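Local coordinates for protein putative phosphatase/phosphodiesterase MPN_349 (Mycoplasma pneumoniae M129, PDB 1T71) that is a putative iron-dependent phosphatase of the calcineurin-like superfamily that probably hydrolyses phosphodiesters such as 2',3'-cyclic nucleotides, at residues 12-17 / 232-237; 184-189 / 213-218. All coordinates share one frame; numbering follows the deposited sequence.

Interaction 1. Residues 12-17 / 232-237; sequences DVYGKA and EHFEVS. With FE (Fe (III) ion), chain B.
Y14 carries nearly all of the direct contact between residues 12-17 and 232-237, reaching out with the far end of its ring. Its CG stands anti to the backbone N (chi1 -167°), which sends the phenol alongside V236 to meet F234, which points back at it. There the hydroxyl OH lies 3.3 Å from F234 CE2, near the plane of the phenyl ring and at its edge, so oxygen meets an aromatic C-H flank rather than the ring face. Nearer the backbone, V236 CG1 sits at the edge of the tyrosine ring and in its plane, 3.9 Å from Y14 CE1; the second methyl, CG2, lies a little farther from the same carbon.

A single water joins the backbones a few residues further on. It accepts from A17 N at 3.1 Å and donates to S237 O at 2.7 Å, linking A17 of helix 15-23 to the loop before strand 241-249. G15 has a positive phi of 63°, which favours glycine.

Behind Y14 lies the metal site. D12 OD2 binds the iron (III) ion at 2.2 Å and is also hydrogen-bonded to H158 NE2, and E43 binds the same ion; the ring of Y14 also lies close to the metal ligands N44 and H185. The chemistry is therefore divided: a carboxylate oxygen binds iron at one end of the segment, while a phenol hydroxyl, ring edges and a valine methyl make a small contact with a partly exposed loop, bridged by one water and without a direct hydrogen bond between the two segments.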
ATOM      1  N   ASP A  12       3.311   0.016  -1.736  1.00 23.87           N
ATOM      2  CA  ASP A  12       4.237  -0.882  -1.051  1.00 22.62           C
ATOM      3  C   ASP A  12       5.675  -0.408  -0.937  1.00 20.86           C
ATOM      4  O   ASP A  12       6.386  -0.322  -1.940  1.00 19.61           O
ATOM      5  CB  ASP A  12       4.239  -2.260  -1.733  1.00 23.51           C
ATOM      6  CG  ASP A  12       2.873  -2.918  -1.730  1.00 27.74           C
ATOM      7  OD1 ASP A  12       1.879  -2.232  -2.076  1.00 26.11           O
ATOM      8  OD2 ASP A  12       2.795  -4.121  -1.395  1.00 25.55           O
ATOM      9  N   VAL A  13       6.098  -0.120   0.295  1.00 22.06           N
ATOM     10  CA  VAL A  13       7.472   0.306   0.566  1.00 22.24           C
ATOM     11  C   VAL A  13       8.308  -0.968   0.524  1.00 21.76           C
ATOM     12  O   VAL A  13       8.026  -1.919   1.248  1.00 24.32           O
ATOM     13  CB  VAL A  13       7.604   0.946   1.962  1.00 17.56           C
ATOM     14  CG1 VAL A  13       9.058   1.266   2.246  1.00 19.77           C
ATOM     15  CG2 VAL A  13       6.775   2.209   2.032  1.00 16.70           C
ATOM     16  N   TYR A  14       9.344  -0.988  -0.303  1.00 22.05           N
ATOM     17  CA  TYR A  14      10.151  -2.194  -0.452  1.00 21.88           C
ATOM     18  C   TYR A  14      11.658  -1.997  -0.245  1.00 22.73           C
ATOM     19  O   TYR A  14      12.344  -1.390  -1.076  1.00 20.55           O
ATOM     20  CB  TYR A  14       9.874  -2.775  -1.849  1.00 23.59           C
ATOM     21  CG  TYR A  14      10.381  -4.181  -2.102  1.00 24.29           C
ATOM     22  CD1 TYR A  14      11.750  -4.477  -2.080  1.00 24.23           C
ATOM     23  CD2 TYR A  14       9.490  -5.212  -2.396  1.00 23.94           C
ATOM     24  CE1 TYR A  14      12.213  -5.773  -2.350  1.00 24.17           C
ATOM     25  CE2 TYR A  14       9.940  -6.507  -2.663  1.00 25.21           C
ATOM     26  CZ  TYR A  14      11.298  -6.778  -2.639  1.00 25.90           C
ATOM     27  OH  TYR A  14      11.728  -8.054  -2.905  1.00 29.31           O
ATOM     28  N   GLY A  15      12.160  -2.518   0.873  1.00 22.12           N
ATOM     29  CA  GLY A  15      13.579  -2.446   1.174  1.00 22.85           C
ATOM     30  C   GLY A  15      14.213  -1.083   1.374  1.00 24.46           C
ATOM     31  O   GLY A  15      13.533  -0.068   1.537  1.00 23.14           O
ATOM     32  N   LYS A  16      15.543  -1.069   1.357  1.00 26.00           N
ATOM     33  CA  LYS A  16      16.307   0.157   1.546  1.00 26.45           C
ATOM     34  C   LYS A  16      16.026   1.147   0.423  1.00 24.98           C
ATOM     35  O   LYS A  16      15.924   2.351   0.656  1.00 24.10           O
ATOM     36  CB  LYS A  16      17.808  -0.160   1.588  1.00 35.21           C
ATOM     37  CG  LYS A  16      18.683   1.041   1.913  1.00 40.88           C
ATOM     38  CD  LYS A  16      20.170   0.687   1.917  1.00 43.56           C
ATOM     39  CE  LYS A  16      20.488  -0.481   2.857  1.00 48.68           C
ATOM     40  NZ  LYS A  16      20.128  -0.231   4.290  1.00 50.45           N
ATOM     41  N   ALA A  17      15.895   0.640  -0.797  1.00 22.80           N
ATOM     42  CA  ALA A  17      15.638   1.515  -1.931  1.00 22.43           C
ATOM     43  C   ALA A  17      14.324   2.273  -1.752  1.00 22.28           C
ATOM     44  O   ALA A  17      14.245   3.466  -2.037  1.00 22.18           O
ATOM     45  CB  ALA A  17      15.606   0.713  -3.217  1.00 19.11           C
ATOM     46  N   GLU A 232      15.664 -21.168  -5.548  1.00 72.83           N
ATOM     47  CA  GLU A 232      16.706 -20.425  -4.845  1.00 72.02           C
ATOM     48  C   GLU A 232      16.195 -19.121  -4.221  1.00 70.07           C
ATOM     49  O   GLU A 232      15.546 -18.306  -4.880  1.00 70.03           O
ATOM     50  CB  GLU A 232      17.876 -20.125  -5.792  1.00 95.85           C
ATOM     51  CG  GLU A 232      17.495 -19.345  -7.046  1.00 98.69           C
ATOM     52  CD  GLU A 232      18.680 -19.105  -7.972  1.00100.41           C
ATOM     53  OE1 GLU A 232      19.646 -18.430  -7.549  1.00101.10           O
ATOM     54  OE2 GLU A 232      18.648 -19.594  -9.123  1.00101.26           O
ATOM     55  N   HIS A 233      16.499 -18.954  -2.938  1.00 70.85           N
ATOM     56  CA  HIS A 233      16.127 -17.784  -2.139  1.00 67.69           C
ATOM     57  C   HIS A 233      16.005 -16.480  -2.930  1.00 64.53           C
ATOM     58  O   HIS A 233      16.829 -16.196  -3.799  1.00 64.13           O
ATOM     59  CB  HIS A 233      17.180 -17.573  -1.057  1.00127.47           C
ATOM     60  CG  HIS A 233      18.533 -17.235  -1.606  1.00129.40           C
ATOM     61  ND1 HIS A 233      19.230 -18.084  -2.442  1.00130.16           N
ATOM     62  CD2 HIS A 233      19.296 -16.123  -1.480  1.00130.32           C
ATOM     63  CE1 HIS A 233      20.362 -17.508  -2.808  1.00130.03           C
ATOM     64  NE2 HIS A 233      20.426 -16.317  -2.239  1.00129.93           N
ATOM     65  N   PHE A 234      14.989 -15.678  -2.619  1.00 56.85           N
ATOM     66  CA  PHE A 234      14.823 -14.399  -3.302  1.00 52.27           C
ATOM     67  C   PHE A 234      15.788 -13.433  -2.614  1.00 48.39           C
ATOM     68  O   PHE A 234      16.161 -13.636  -1.457  1.00 46.67           O
ATOM     69  CB  PHE A 234      13.390 -13.871  -3.160  1.00 61.60           C
ATOM     70  CG  PHE A 234      13.213 -12.890  -2.030  1.00 62.66           C
ATOM     71  CD1 PHE A 234      13.217 -13.318  -0.706  1.00 63.26           C
ATOM     72  CD2 PHE A 234      13.069 -11.530  -2.294  1.00 63.18           C
ATOM     73  CE1 PHE A 234      13.079 -12.404   0.340  1.00 64.09           C
ATOM     74  CE2 PHE A 234      12.931 -10.609  -1.257  1.00 63.66           C
ATOM     75  CZ  PHE A 234      12.936 -11.046   0.062  1.00 64.01           C
ATOM     76  N   GLU A 235      16.179 -12.376  -3.314  1.00 45.19           N
ATOM     77  CA  GLU A 235      17.103 -11.402  -2.753  1.00 39.98           C
ATOM     78  C   GLU A 235      16.608  -9.997  -3.079  1.00 35.92           C
ATOM     79  O   GLU A 235      16.117  -9.755  -4.180  1.00 34.12           O
ATOM     80  CB  GLU A 235      18.488 -11.625  -3.354  1.00 71.85           C
ATOM     81  CG  GLU A 235      19.623 -10.940  -2.629  1.00 76.39           C
ATOM     82  CD  GLU A 235      20.974 -11.279  -3.244  1.00 79.36           C
ATOM     83  OE1 GLU A 235      21.298 -10.732  -4.323  1.00 80.72           O
ATOM     84  OE2 GLU A 235      21.705 -12.106  -2.653  1.00 80.08           O
ATOM     85  N   VAL A 236      16.715  -9.080  -2.121  1.00 34.44           N
ATOM     86  CA  VAL A 236      16.288  -7.703  -2.343  1.00 30.91           C
ATOM     87  C   VAL A 236      17.222  -7.025  -3.350  1.00 30.18           C
ATOM     88  O   VAL A 236      18.444  -7.136  -3.243  1.00 28.67           O
ATOM     89  CB  VAL A 236      16.303  -6.881  -1.031  1.00 31.71           C
ATOM     90  CG1 VAL A 236      15.987  -5.422  -1.331  1.00 29.66           C
ATOM     91  CG2 VAL A 236      15.294  -7.445  -0.038  1.00 29.67           C
ATOM     92  N   SER A 237      16.647  -6.323  -4.325  1.00 29.85           N
ATOM     93  CA  SER A 237      17.442  -5.630  -5.339  1.00 28.31           C
ATOM     94  C   SER A 237      17.955  -4.280  -4.843  1.00 29.27           C
ATOM     95  O   SER A 237      17.279  -3.596  -4.072  1.00 27.47           O
ATOM     96  CB  SER A 237      16.612  -5.414  -6.607  1.00 26.25           C
ATOM     97  OG  SER A 237      17.233  -4.479  -7.471  1.00 23.00           O
TER
HETATM   98 FE    FE B 301       3.999  -5.956  -1.604  1.00 24.94          FE
HETATM   99  O   HOH W   1      17.312  -1.786  -2.054  1.00 27.05           O

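Interaction 2. Residues 184-189 / 213-218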
ATOM      1  N   THR A 184       0.533  -5.766  -6.412  1.00 20.10           N
ATOM      2  CA  THR A 184       1.242  -6.237  -7.633  1.00 20.62           C
ATOM      3  C   THR A 184       2.558  -5.505  -7.936  1.00 21.66           C
ATOM      4  O   THR A 184       3.313  -5.927  -8.814  1.00 23.53           O
ATOM      5  CB  THR A 184       0.299  -6.160  -8.881  1.00 26.21           C
ATOM      6  OG1 THR A 184      -0.007  -4.794  -9.186  1.00 26.05           O
ATOM      7  CG2 THR A 184      -1.004  -6.922  -8.609  1.00 22.66           C
ATOM      8  N   HIS A 185       2.836  -4.420  -7.217  1.00 22.15           N
ATOM      9  CA  HIS A 185       4.085  -3.666  -7.397  1.00 23.19           C
ATOM     10  C   HIS A 185       4.266  -2.971  -8.746  1.00 22.46           C
ATOM     11  O   HIS A 185       5.390  -2.632  -9.127  1.00 22.35           O
ATOM     12  CB  HIS A 185       5.292  -4.581  -7.181  1.00 19.81           C
ATOM     13  CG  HIS A 185       5.488  -5.020  -5.765  1.00 21.94           C
ATOM     14  ND1 HIS A 185       4.526  -4.856  -4.790  1.00 20.56           N
ATOM     15  CD2 HIS A 185       6.532  -5.639  -5.161  1.00 19.75           C
ATOM     16  CE1 HIS A 185       4.973  -5.349  -3.651  1.00 16.18           C
ATOM     17  NE2 HIS A 185       6.185  -5.832  -3.847  1.00 21.23           N
ATOM     18  N   VAL A 186       3.174  -2.781  -9.474  1.00 20.84           N
ATOM     19  CA  VAL A 186       3.218  -2.116 -10.769  1.00 20.14           C
ATOM     20  C   VAL A 186       2.024  -1.178 -10.806  1.00 20.30           C
ATOM     21  O   VAL A 186       0.882  -1.616 -10.702  1.00 22.04           O
ATOM     22  CB  VAL A 186       3.108  -3.129 -11.937  1.00 20.23           C
ATOM     23  CG1 VAL A 186       2.913  -2.390 -13.260  1.00 18.56           C
ATOM     24  CG2 VAL A 186       4.373  -4.000 -11.991  1.00 19.23           C
ATOM     25  N   PRO A 187       2.270   0.129 -10.946  1.00 16.69           N
ATOM     26  CA  PRO A 187       1.140   1.058 -10.982  1.00 18.81           C
ATOM     27  C   PRO A 187       0.297   0.884 -12.244  1.00 18.58           C
ATOM     28  O   PRO A 187       0.822   0.558 -13.307  1.00 15.36           O
ATOM     29  CB  PRO A 187       1.818   2.423 -10.920  1.00 22.18           C
ATOM     30  CG  PRO A 187       3.068   2.195 -11.719  1.00 22.52           C
ATOM     31  CD  PRO A 187       3.537   0.814 -11.257  1.00 20.78           C
ATOM     32  N   SER A 188      -1.012   1.072 -12.116  1.00 20.97           N
ATOM     33  CA  SER A 188      -1.903   0.964 -13.266  1.00 23.53           C
ATOM     34  C   SER A 188      -2.205   2.397 -13.693  1.00 23.33           C
ATOM     35  O   SER A 188      -2.071   3.318 -12.887  1.00 23.62           O
ATOM     36  CB  SER A 188      -3.198   0.232 -12.889  1.00 19.85           C
ATOM     37  OG  SER A 188      -3.843   0.849 -11.789  1.00 20.46           O
ATOM     38  N   ALA A 189      -2.587   2.588 -14.952  1.00 22.83           N
ATOM     39  CA  ALA A 189      -2.894   3.927 -15.468  1.00 26.94           C
ATOM     40  C   ALA A 189      -4.400   4.166 -15.318  1.00 27.64           C
ATOM     41  O   ALA A 189      -5.008   4.950 -16.049  1.00 29.51           O
ATOM     42  CB  ALA A 189      -2.474   4.030 -16.943  1.00 17.24           C
ATOM     43  N   SER A 213      15.151  -4.597 -11.666  1.00 29.33           N
ATOM     44  CA  SER A 213      14.735  -5.539 -10.634  1.00 28.84           C
ATOM     45  C   SER A 213      13.415  -6.143 -11.092  1.00 28.60           C
ATOM     46  O   SER A 213      12.775  -5.620 -12.006  1.00 29.01           O
ATOM     47  CB  SER A 213      14.518  -4.820  -9.300  1.00 31.05           C
ATOM     48  OG  SER A 213      13.216  -4.259  -9.223  1.00 30.59           O
ATOM     49  N   VAL A 214      13.008  -7.242 -10.470  1.00 24.53           N
ATOM     50  CA  VAL A 214      11.743  -7.871 -10.828  1.00 25.63           C
ATOM     51  C   VAL A 214      10.768  -7.654  -9.682  1.00 26.37           C
ATOM     52  O   VAL A 214      10.777  -8.394  -8.693  1.00 23.19           O
ATOM     53  CB  VAL A 214      11.904  -9.397 -11.082  1.00 21.01           C
ATOM     54  CG1 VAL A 214      10.543 -10.056 -11.279  1.00 20.41           C
ATOM     55  CG2 VAL A 214      12.765  -9.628 -12.306  1.00 18.31           C
ATOM     56  N   ILE A 215       9.951  -6.611  -9.792  1.00 25.73           N
ATOM     57  CA  ILE A 215       8.968  -6.354  -8.754  1.00 29.06           C
ATOM     58  C   ILE A 215       9.669  -6.133  -7.407  1.00 27.34           C
ATOM     59  O   ILE A 215       9.090  -6.344  -6.350  1.00 25.98           O
ATOM     60  CB  ILE A 215       7.974  -7.560  -8.707  1.00 46.00           C
ATOM     61  CG1 ILE A 215       7.118  -7.539  -9.967  1.00 49.65           C
ATOM     62  CG2 ILE A 215       7.067  -7.507  -7.523  1.00 49.78           C
ATOM     63  CD1 ILE A 215       6.372  -6.238 -10.152  1.00 49.69           C
ATOM     64  N   GLY A 216      10.926  -5.695  -7.467  1.00 32.54           N
ATOM     65  CA  GLY A 216      11.692  -5.437  -6.257  1.00 33.52           C
ATOM     66  C   GLY A 216      12.806  -6.437  -5.962  1.00 34.93           C
ATOM     67  O   GLY A 216      13.735  -6.136  -5.205  1.00 33.97           O
ATOM     68  N   ALA A 217      12.722  -7.622  -6.559  1.00 30.77           N
ATOM     69  CA  ALA A 217      13.722  -8.664  -6.334  1.00 31.83           C
ATOM     70  C   ALA A 217      14.812  -8.715  -7.406  1.00 32.40           C
ATOM     71  O   ALA A 217      14.622  -8.246  -8.530  1.00 32.76           O
ATOM     72  CB  ALA A 217      13.032 -10.031  -6.236  1.00 22.58           C
ATOM     73  N   ASN A 218      15.955  -9.287  -7.044  1.00 32.22           N
ATOM     74  CA  ASN A 218      17.064  -9.432  -7.972  1.00 31.79           C
ATOM     75  C   ASN A 218      16.576 -10.318  -9.112  1.00 31.83           C
ATOM     76  O   ASN A 218      15.971 -11.363  -8.876  1.00 30.97           O
ATOM     77  CB  ASN A 218      18.253 -10.086  -7.270  1.00 43.71           C
ATOM     78  CG  ASN A 218      19.315 -10.555  -8.241  1.00 46.99           C
ATOM     79  OD1 ASN A 218      19.821  -9.783  -9.056  1.00 48.45           O
ATOM     80  ND2 ASN A 218      19.662 -11.833  -8.158  1.00 51.28           N
TER
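The backbones of 184-189 and 213-218, both without regular secondary structure, approach most closely at H185 and I215, whose CA atoms are 5.7 Å apart, where a type I' turn from V214 to A217 presents I215 to the histidine loop. H185 turns its ring edge to this turn: as modelled, CD2 lies 2.9 Å from I215 O, near the ring plane, but which ring atoms are carbon and which nitrogen is doubtful. The CG2 methyl of I215 lies 3.4 Å from H185 CG. With CG1 anti to its carbonyl carbon (chi1 -70°), I215 sends its other branch toward the neighbours of H185, and CD1 comes to rest 3.4 Å from T184 O and 3.5 Å from V186 CG2.

The turn is closed by paired backbone bonds between V214 and A217, and S213 OG accepts from G216 N (3.2 Å) in an ST motif. At the backbone angles of G216 (phi 108°) a side chain would press on the preceding carbonyl O. H185 is an iron ligand, its ring beside D12 and N44, yet in this model CE1 rather than a nitrogen faces the ion, so the ring may be turned over. The isoleucine turn thus lies against the histidine edge, at the two-iron site of a calcineurin-like metallophosphoesterase.

Overall arrangement
Interactions 1 and 2 show two ways in which loops can pack against the residues of one metal centre. Their centres lie 11 Å apart, on the same side of the chain's centre, and both are only partly buried. Each brings an iron ligand, D12 or H185 (the latter with its ring orientation in doubt), but H185 itself makes the contact in 184-189 / 213-218, whereas in 12-17 / 232-237 Y14, two residues on from D12, does so. Aromatic edges and a water serve the first; a methyl-bearing turn serves the second. The outer loops are also joined directly, by probable backbone hydrogen bonds E235 O to N218 N and S237 N to G216 O, while Y14 CE1 packs on G216 O.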